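Long-range contact in D-galactonate dehydratase family member RspA (Pantoea ananatis, PDB 3T6C), which dehydrates D-gluconate to 2-dehydro-3-deoxy-D-gluconate in a magnesium-dependent reaction, with low activity in vitro and probably no significant role in gluconate breakdown: residues C61-I75 with R105-I117. Numbering follows the deposited sequence. Where two conformers were deposited one is given.
Sequences CATFTQRIYAVQSAI and RNGPVMNNALSGI
Ala113 CB packs against both Ile75 CG1 (3.6 Å) and Ala74 CB; where the two alanines meet, the axes of the short helix segments 68-75 and 108-117 pass 8.6 Å apart, crossing at -58°. One turn earlier, Val109 straddles the junction of helix and loop: a chi1 of 175° swings CG1 away from the backbone N to lie by the Ala70 carbonyl and touch Ala74 CB, leaving CG2 for the edge of the Phe64 ring. That ring lies alongside Pro108, its CE2 3.5 Å from Pro108 CB. Nearer the strand end, Gly116 leaves room for Ala62, whose CB rests 3.2 Å from Asn112 O, and Ser115 OG donates a hydrogen bond of 2.8 Å to Cys61 O, almost straight in line with the carbonyl. Both helices belong to the N-terminal capping domain of the mandelate racemase/muconate lactonizing enzyme fold, and the segment leading from strand 57-61 into helix 68-83 carries Gln66, which binds D-gluconate through NE2. Against Phe64 CB, the buried Asn112 amide is fixed at both ends: ND2 donates to Pro108 O (2.8 Å), which lies in the amide plane, and also bonds Ser324 OG, while OD1 pairs with Ser323 OG. Farther out, His321 NE2 bonds Thr63 O, and Gly102 of the second subunit packs on Phe64.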
ATOM      1  N   CYS A  61     -20.207   4.156 -37.067  1.00  7.69           N
ATOM      2  CA  CYS A  61     -19.246   5.267 -37.101  1.00 10.33           C
ATOM      3  C   CYS A  61     -17.828   4.784 -36.754  1.00  9.90           C
ATOM      4  O   CYS A  61     -17.593   4.060 -35.776  1.00 11.82           O
ATOM      5  CB  CYS A  61     -19.602   6.382 -36.107  1.00 10.27           C
ATOM      6  SG  CYS A  61     -18.583   7.860 -36.409  1.00 11.19           S
ATOM      7  N   ALA A  62     -16.957   5.007 -37.716  1.00  8.12           N
ATOM      8  CA  ALA A  62     -15.530   4.697 -37.674  1.00  7.02           C
ATOM      9  C   ALA A  62     -14.652   5.953 -37.605  1.00 11.25           C
ATOM     10  O   ALA A  62     -13.531   5.930 -38.118  1.00 11.33           O
ATOM     11  CB  ALA A  62     -15.151   3.715 -38.790  1.00  9.78           C
ATOM     12  N   THR A  63     -15.203   7.096 -37.203  1.00  9.81           N
ATOM     13  CA  THR A  63     -14.503   8.333 -37.574  1.00 10.89           C
ATOM     14  C   THR A  63     -13.324   8.606 -36.627  1.00 11.17           C
ATOM     15  O   THR A  63     -13.476   9.108 -35.499  1.00 11.42           O
ATOM     16  CB  THR A  63     -15.517   9.515 -37.484  1.00  9.69           C
ATOM     17  OG1 THR A  63     -16.542   9.336 -38.462  1.00  9.88           O
ATOM     18  CG2 THR A  63     -14.854  10.874 -37.769  1.00  7.97           C
ATOM     19  N   PHE A  64     -12.124   8.372 -37.182  1.00  8.94           N
ATOM     20  CA  PHE A  64     -10.840   8.913 -36.666  1.00  8.16           C
ATOM     21  C   PHE A  64     -10.506   9.840 -37.818  1.00  9.17           C
ATOM     22  O   PHE A  64      -9.911   9.441 -38.854  1.00 10.25           O
ATOM     23  CB  PHE A  64      -9.879   7.727 -36.605  1.00  9.05           C
ATOM     24  CG  PHE A  64      -8.464   8.036 -36.211  1.00  9.40           C
ATOM     25  CD1 PHE A  64      -8.038   9.315 -35.875  1.00  9.94           C
ATOM     26  CD2 PHE A  64      -7.542   6.974 -36.209  1.00  8.73           C
ATOM     27  CE1 PHE A  64      -6.714   9.575 -35.516  1.00  8.23           C
ATOM     28  CE2 PHE A  64      -6.188   7.195 -35.858  1.00  8.46           C
ATOM     29  CZ  PHE A  64      -5.765   8.519 -35.524  1.00  8.90           C
ATOM     30  N   THR A  65     -10.796  11.120 -37.601  1.00  9.20           N
ATOM     31  CA  THR A  65     -10.824  12.066 -38.738  1.00 10.79           C
ATOM     32  C   THR A  65      -9.437  12.297 -39.333  1.00 12.34           C
ATOM     33  O   THR A  65      -9.292  12.533 -40.543  1.00 12.13           O
ATOM     34  CB  THR A  65     -11.584  13.388 -38.322  1.00 12.78           C
ATOM     35  OG1 THR A  65     -11.865  14.173 -39.491  1.00 12.10           O
ATOM     36  CG2 THR A  65     -10.727  14.278 -37.391  1.00 12.77           C
ATOM     37  N   GLN A  66      -8.404  12.183 -38.497  1.00  9.92           N
ATOM     38  CA  GLN A  66      -7.043  12.472 -38.956  1.00  8.67           C
ATOM     39  C   GLN A  66      -6.412  11.369 -39.758  1.00 11.22           C
ATOM     40  O   GLN A  66      -5.329  11.516 -40.310  1.00 11.38           O
ATOM     41  CB  GLN A  66      -6.132  12.762 -37.771  1.00  8.52           C
ATOM     42  CG  GLN A  66      -6.537  14.011 -36.907  1.00  9.37           C
ATOM     43  CD  GLN A  66      -7.571  13.752 -35.824  1.00  9.04           C
ATOM     44  OE1 GLN A  66      -8.111  12.638 -35.673  1.00  9.22           O
ATOM     45  NE2 GLN A  66      -7.881  14.804 -35.050  1.00 10.59           N
ATOM     46  N   ARG A  67      -6.994  10.203 -39.630  1.00  8.80           N
ATOM     47  CA  ARG A  67      -6.565   8.976 -40.291  1.00  8.63           C
ATOM     48  C   ARG A  67      -7.453   8.248 -41.280  1.00 11.55           C
ATOM     49  O   ARG A  67      -7.483   6.977 -41.210  1.00 10.80           O
ATOM     50  CB  ARG A  67      -5.750   8.085 -39.350  1.00  9.56           C
ATOM     51  CG  ARG A  67      -4.469   8.736 -38.734  1.00  8.20           C
ATOM     52  CD  ARG A  67      -3.367   8.832 -39.845  1.00 11.09           C
ATOM     53  NE  ARG A  67      -2.037   9.223 -39.308  1.00  9.19           N
ATOM     54  CZ  ARG A  67      -1.694  10.494 -39.102  1.00 11.26           C
ATOM     55  NH1 ARG A  67      -2.586  11.459 -39.318  1.00 11.32           N
ATOM     56  NH2 ARG A  67      -0.443  10.798 -38.691  1.00 11.54           N
ATOM     57  N   ILE A  68      -8.427   8.954 -41.864  1.00 10.81           N
ATOM     58  CA  ILE A  68      -9.536   8.266 -42.532  1.00  9.14           C
ATOM     59  C   ILE A  68      -9.087   7.177 -43.500  1.00  9.72           C
ATOM     60  O   ILE A  68      -9.760   6.155 -43.608  1.00 11.28           O
ATOM     61  CB  ILE A  68     -10.475   9.272 -43.273  1.00 10.24           C
ATOM     62  CG1 ILE A  68      -9.772   9.964 -44.447  1.00 12.44           C
ATOM     63  CG2 ILE A  68     -11.051  10.282 -42.253  1.00 10.08           C
ATOM     64  CD1 ILE A  68     -10.685  10.972 -45.186  1.00 10.70           C
ATOM     65  N   TYR A  69      -7.966   7.358 -44.193  1.00  9.98           N
ATOM     66  CA  TYR A  69      -7.552   6.348 -45.202  1.00 10.15           C
ATOM     67  C   TYR A  69      -6.947   5.107 -44.573  1.00 10.07           C
ATOM     68  O   TYR A  69      -7.031   4.017 -45.164  1.00 12.38           O
ATOM     69  CB  TYR A  69      -6.624   6.967 -46.247  1.00 10.16           C
ATOM     70  CG  TYR A  69      -7.330   8.092 -47.013  1.00 11.45           C
ATOM     71  CD1 TYR A  69      -8.440   7.827 -47.769  1.00 14.99           C
ATOM     72  CD2 TYR A  69      -6.853   9.397 -46.941  1.00 12.91           C
ATOM     73  CE1 TYR A  69      -9.104   8.849 -48.424  1.00 13.99           C
ATOM     74  CE2 TYR A  69      -7.471  10.407 -47.627  1.00 17.70           C
ATOM     75  CZ  TYR A  69      -8.618  10.138 -48.332  1.00 17.66           C
ATOM     76  OH  TYR A  69      -9.270  11.200 -48.993  1.00 20.36           O
ATOM     77  N   ALA A  70      -6.357   5.230 -43.377  1.00 10.41           N
ATOM     78  CA  ALA A  70      -5.801   4.064 -42.719  1.00  8.98           C
ATOM     79  C   ALA A  70      -6.961   3.269 -42.115  1.00 11.25           C
ATOM     80  O   ALA A  70      -6.967   2.044 -42.162  1.00 12.06           O
ATOM     81  CB  ALA A  70      -4.804   4.473 -41.643  1.00 11.84           C
ATOM     82  N   VAL A  71      -7.934   3.964 -41.499  1.00  9.68           N
ATOM     83  CA  VAL A  71      -9.172   3.302 -41.081  1.00  8.77           C
ATOM     84  C   VAL A  71      -9.930   2.656 -42.246  1.00 10.55           C
ATOM     85  O   VAL A  71     -10.379   1.511 -42.110  1.00 10.71           O
ATOM     86  CB  VAL A  71     -10.073   4.302 -40.297  1.00  9.52           C
ATOM     87  CG1 VAL A  71     -11.415   3.658 -39.911  1.00  9.01           C
ATOM     88  CG2 VAL A  71      -9.362   4.802 -39.087  1.00 10.13           C
ATOM     89  N   GLN A  72     -10.061   3.353 -43.376  1.00  9.87           N
ATOM     90  CA  GLN A  72     -10.703   2.748 -44.534  1.00 10.00           C
ATOM     91  C   GLN A  72     -10.019   1.451 -44.944  1.00 10.42           C
ATOM     92  O   GLN A  72     -10.710   0.480 -45.236  1.00 11.90           O
ATOM     93  CB  GLN A  72     -10.727   3.746 -45.701  1.00 12.12           C
ATOM     94  CG  GLN A  72     -11.310   3.118 -46.962  1.00 12.36           C
ATOM     95  CD  GLN A  72     -11.300   4.118 -48.071  1.00 13.05           C
ATOM     96  OE1 GLN A  72     -10.265   4.707 -48.377  1.00 14.32           O
ATOM     97  NE2 GLN A  72     -12.445   4.332 -48.668  1.00 18.81           N
ATOM     98  N   SER A  73      -8.691   1.413 -44.977  0.67 10.93           N
ATOM     99  CA  SER A  73      -8.014   0.158 -45.291  0.67  9.86           C
ATOM    100  C   SER A  73      -8.313  -0.923 -44.234  0.67 10.30           C
ATOM    101  O   SER A  73      -8.617  -2.083 -44.536  0.67 11.35           O
ATOM    102  CB  SER A  73      -6.500   0.396 -45.352  0.67 12.57           C
ATOM    103  OG  SER A  73      -5.829  -0.781 -45.737  0.67 13.28           O
ATOM    104  N   ALA A  74      -8.216  -0.548 -42.969  1.00  8.89           N
ATOM    105  CA  ALA A  74      -8.437  -1.514 -41.871  1.00  9.93           C
ATOM    106  C   ALA A  74      -9.823  -2.158 -41.962  1.00 10.19           C
ATOM    107  O   ALA A  74     -10.041  -3.321 -41.541  1.00 10.66           O
ATOM    108  CB  ALA A  74      -8.211  -0.820 -40.480  1.00 11.80           C
ATOM    109  N   ILE A  75     -10.798  -1.420 -42.498  1.00 10.66           N
ATOM    110  CA  ILE A  75     -12.138  -1.982 -42.741  1.00 10.31           C
ATOM    111  C   ILE A  75     -12.180  -2.753 -44.081  1.00 11.57           C
ATOM    112  O   ILE A  75     -12.438  -3.979 -44.100  1.00 12.68           O
ATOM    113  CB  ILE A  75     -13.196  -0.881 -42.759  1.00 10.13           C
ATOM    114  CG1 ILE A  75     -13.248  -0.165 -41.380  1.00 10.45           C
ATOM    115  CG2 ILE A  75     -14.564  -1.497 -43.150  1.00  9.91           C
ATOM    116  CD1 ILE A  75     -13.950   1.208 -41.436  1.00 12.99           C
ATOM    117  N   ARG A 105      -3.541  -5.173 -31.412  1.00 11.16           N
ATOM    118  CA  ARG A 105      -4.871  -4.569 -31.192  1.00 10.07           C
ATOM    119  C   ARG A 105      -4.722  -3.367 -30.245  1.00 10.55           C
ATOM    120  O   ARG A 105      -3.607  -2.962 -29.928  1.00 10.94           O
ATOM    121  CB  ARG A 105      -5.853  -5.601 -30.633  1.00  9.70           C
ATOM    122  CG  ARG A 105      -5.305  -6.251 -29.342  1.00 10.39           C
ATOM    123  CD  ARG A 105      -5.879  -7.573 -29.126  1.00 10.90           C
ATOM    124  NE  ARG A 105      -5.567  -8.127 -27.794  1.00  9.96           N
ATOM    125  CZ  ARG A 105      -4.845  -9.245 -27.627  1.00 10.60           C
ATOM    126  NH1 ARG A 105      -4.333  -9.913 -28.688  1.00  9.41           N
ATOM    127  NH2 ARG A 105      -4.633  -9.691 -26.404  1.00  8.85           N
ATOM    128  N   ASN A 106      -5.844  -2.781 -29.821  1.00  9.57           N
ATOM    129  CA  ASN A 106      -5.835  -1.643 -28.875  1.00  9.13           C
ATOM    130  C   ASN A 106      -5.116  -0.434 -29.416  1.00 11.36           C
ATOM    131  O   ASN A 106      -4.115   0.024 -28.843  1.00 14.38           O
ATOM    132  CB  ASN A 106      -5.213  -2.062 -27.548  1.00 10.38           C
ATOM    133  CG  ASN A 106      -6.036  -3.137 -26.832  1.00  9.83           C
ATOM    134  OD1 ASN A 106      -7.255  -3.033 -26.746  1.00 14.23           O
ATOM    135  ND2 ASN A 106      -5.373  -4.161 -26.326  1.00 13.51           N
ATOM    136  N   GLY A 107      -5.656   0.145 -30.491  1.00  9.72           N
ATOM    137  CA  GLY A 107      -5.107   1.380 -30.988  1.00  8.90           C
ATOM    138  C   GLY A 107      -6.173   2.117 -31.786  1.00  9.48           C
ATOM    139  O   GLY A 107      -7.244   1.548 -32.088  1.00 11.19           O
ATOM    140  N   PRO A 108      -5.911   3.370 -32.148  1.00  8.42           N
ATOM    141  CA  PRO A 108      -7.025   4.161 -32.724  1.00  8.74           C
ATOM    142  C   PRO A 108      -7.427   3.680 -34.138  1.00  8.46           C
ATOM    143  O   PRO A 108      -8.633   3.771 -34.452  1.00 10.38           O
ATOM    144  CB  PRO A 108      -6.504   5.617 -32.719  1.00  9.19           C
ATOM    145  CG  PRO A 108      -4.934   5.464 -32.727  1.00  8.98           C
ATOM    146  CD  PRO A 108      -4.690   4.152 -31.898  1.00  8.00           C
ATOM    147  N   VAL A 109      -6.494   3.244 -35.002  1.00  7.53           N
ATOM    148  CA  VAL A 109      -6.956   2.799 -36.325  1.00  8.00           C
ATOM    149  C   VAL A 109      -7.721   1.472 -36.128  1.00  9.73           C
ATOM    150  O   VAL A 109      -8.849   1.300 -36.660  1.00  9.90           O
ATOM    151  CB  VAL A 109      -5.754   2.616 -37.250  1.00  6.58           C
ATOM    152  CG1 VAL A 109      -6.226   2.048 -38.542  1.00  9.22           C
ATOM    153  CG2 VAL A 109      -5.060   3.924 -37.481  1.00  8.68           C
ATOM    154  N   MET A 110      -7.123   0.526 -35.378  1.00  9.46           N
ATOM    155  CA  MET A 110      -7.786  -0.742 -35.157  1.00  9.65           C
ATOM    156  C   MET A 110      -9.170  -0.581 -34.512  1.00 10.32           C
ATOM    157  O   MET A 110     -10.153  -1.213 -34.951  1.00 10.46           O
ATOM    158  CB  MET A 110      -6.930  -1.647 -34.279  1.00 10.58           C
ATOM    159  CG  MET A 110      -5.504  -1.901 -34.829  1.00 12.61           C
ATOM    160  SD  MET A 110      -5.431  -2.752 -36.385  1.00 12.53           S
ATOM    161  CE  MET A 110      -6.071  -4.372 -35.924  1.00 13.48           C
ATOM    162  N   ASN A 111      -9.251   0.252 -33.489  1.00  9.10           N
ATOM    163  CA  ASN A 111     -10.498   0.314 -32.716  1.00  8.58           C
ATOM    164  C   ASN A 111     -11.582   1.009 -33.519  1.00 10.54           C
ATOM    165  O   ASN A 111     -12.746   0.630 -33.433  1.00  8.33           O
ATOM    166  CB  ASN A 111     -10.286   1.071 -31.402  1.00  8.05           C
ATOM    167  CG  ASN A 111      -9.365   0.333 -30.427  1.00 11.38           C
ATOM    168  OD1 ASN A 111      -8.813  -0.731 -30.751  1.00 13.46           O
ATOM    169  ND2 ASN A 111      -9.134   0.931 -29.273  1.00  9.99           N
ATOM    170  N   ASN A 112     -11.228   2.026 -34.293  1.00  8.99           N
ATOM    171  CA  ASN A 112     -12.247   2.735 -35.066  1.00  7.51           C
ATOM    172  C   ASN A 112     -12.824   1.846 -36.155  1.00 10.86           C
ATOM    173  O   ASN A 112     -14.037   1.875 -36.412  1.00  9.99           O
ATOM    174  CB  ASN A 112     -11.666   4.011 -35.670  1.00  6.98           C
ATOM    175  CG  ASN A 112     -11.824   5.182 -34.749  1.00 10.18           C
ATOM    176  OD1 ASN A 112     -12.865   5.827 -34.762  1.00 12.61           O
ATOM    177  ND2 ASN A 112     -10.819   5.438 -33.891  1.00 10.04           N
ATOM    178  N   ALA A 113     -11.971   1.057 -36.802  1.00  9.36           N
ATOM    179  CA  ALA A 113     -12.498   0.081 -37.755  1.00  9.97           C
ATOM    180  C   ALA A 113     -13.497  -0.876 -37.069  1.00 11.58           C
ATOM    181  O   ALA A 113     -14.567  -1.169 -37.614  1.00 12.23           O
ATOM    182  CB  ALA A 113     -11.359  -0.704 -38.408  1.00 10.14           C
ATOM    183  N   LEU A 114     -13.140  -1.399 -35.895  1.00  9.81           N
ATOM    184  CA  LEU A 114     -13.984  -2.313 -35.132  1.00  8.64           C
ATOM    185  C   LEU A 114     -15.294  -1.614 -34.759  1.00  9.99           C
ATOM    186  O   LEU A 114     -16.380  -2.218 -34.812  1.00 10.52           O
ATOM    187  CB  LEU A 114     -13.186  -2.766 -33.896  1.00 11.36           C
ATOM    188  CG  LEU A 114     -13.910  -3.694 -32.962  1.00 15.06           C
ATOM    189  CD1 LEU A 114     -14.419  -4.939 -33.711  1.00 23.64           C
ATOM    190  CD2 LEU A 114     -12.868  -4.025 -31.858  1.00 17.34           C
ATOM    191  N   SER A 115     -15.207  -0.328 -34.382  1.00  7.65           N
ATOM    192  CA  SER A 115     -16.432   0.424 -34.032  1.00  8.10           C
ATOM    193  C   SER A 115     -17.421   0.527 -35.173  1.00 10.83           C
ATOM    194  O   SER A 115     -18.646   0.428 -34.978  1.00  9.46           O
ATOM    195  CB  SER A 115     -16.015   1.885 -33.645  1.00  9.73           C
ATOM    196  OG  SER A 115     -17.172   2.657 -33.376  1.00 10.59           O
ATOM    197  N   GLY A 116     -16.918   0.727 -36.394  1.00  8.83           N
ATOM    198  CA  GLY A 116     -17.812   0.897 -37.517  1.00  9.10           C
ATOM    199  C   GLY A 116     -18.631  -0.384 -37.688  1.00 11.13           C
ATOM    200  O   GLY A 116     -19.861  -0.330 -37.926  1.00 10.64           O
ATOM    201  N   ILE A 117     -17.951  -1.522 -37.539  0.56  9.05           N
ATOM    202  CA  ILE A 117     -18.603  -2.833 -37.595  0.56 10.39           C
ATOM    203  C   ILE A 117     -19.590  -3.011 -36.457  0.56 11.35           C
ATOM    204  O   ILE A 117     -20.747  -3.340 -36.677  0.56  9.26           O
ATOM    205  CB  ILE A 117     -17.558  -3.974 -37.544  0.56  9.87           C
ATOM    206  CG1 ILE A 117     -16.638  -3.934 -38.781  0.56 12.40           C
ATOM    207  CG2 ILE A 117     -18.244  -5.322 -37.457  0.56 11.99           C
ATOM    208  CD1 ILE A 117     -17.359  -3.692 -40.068  0.56 10.93           C
TER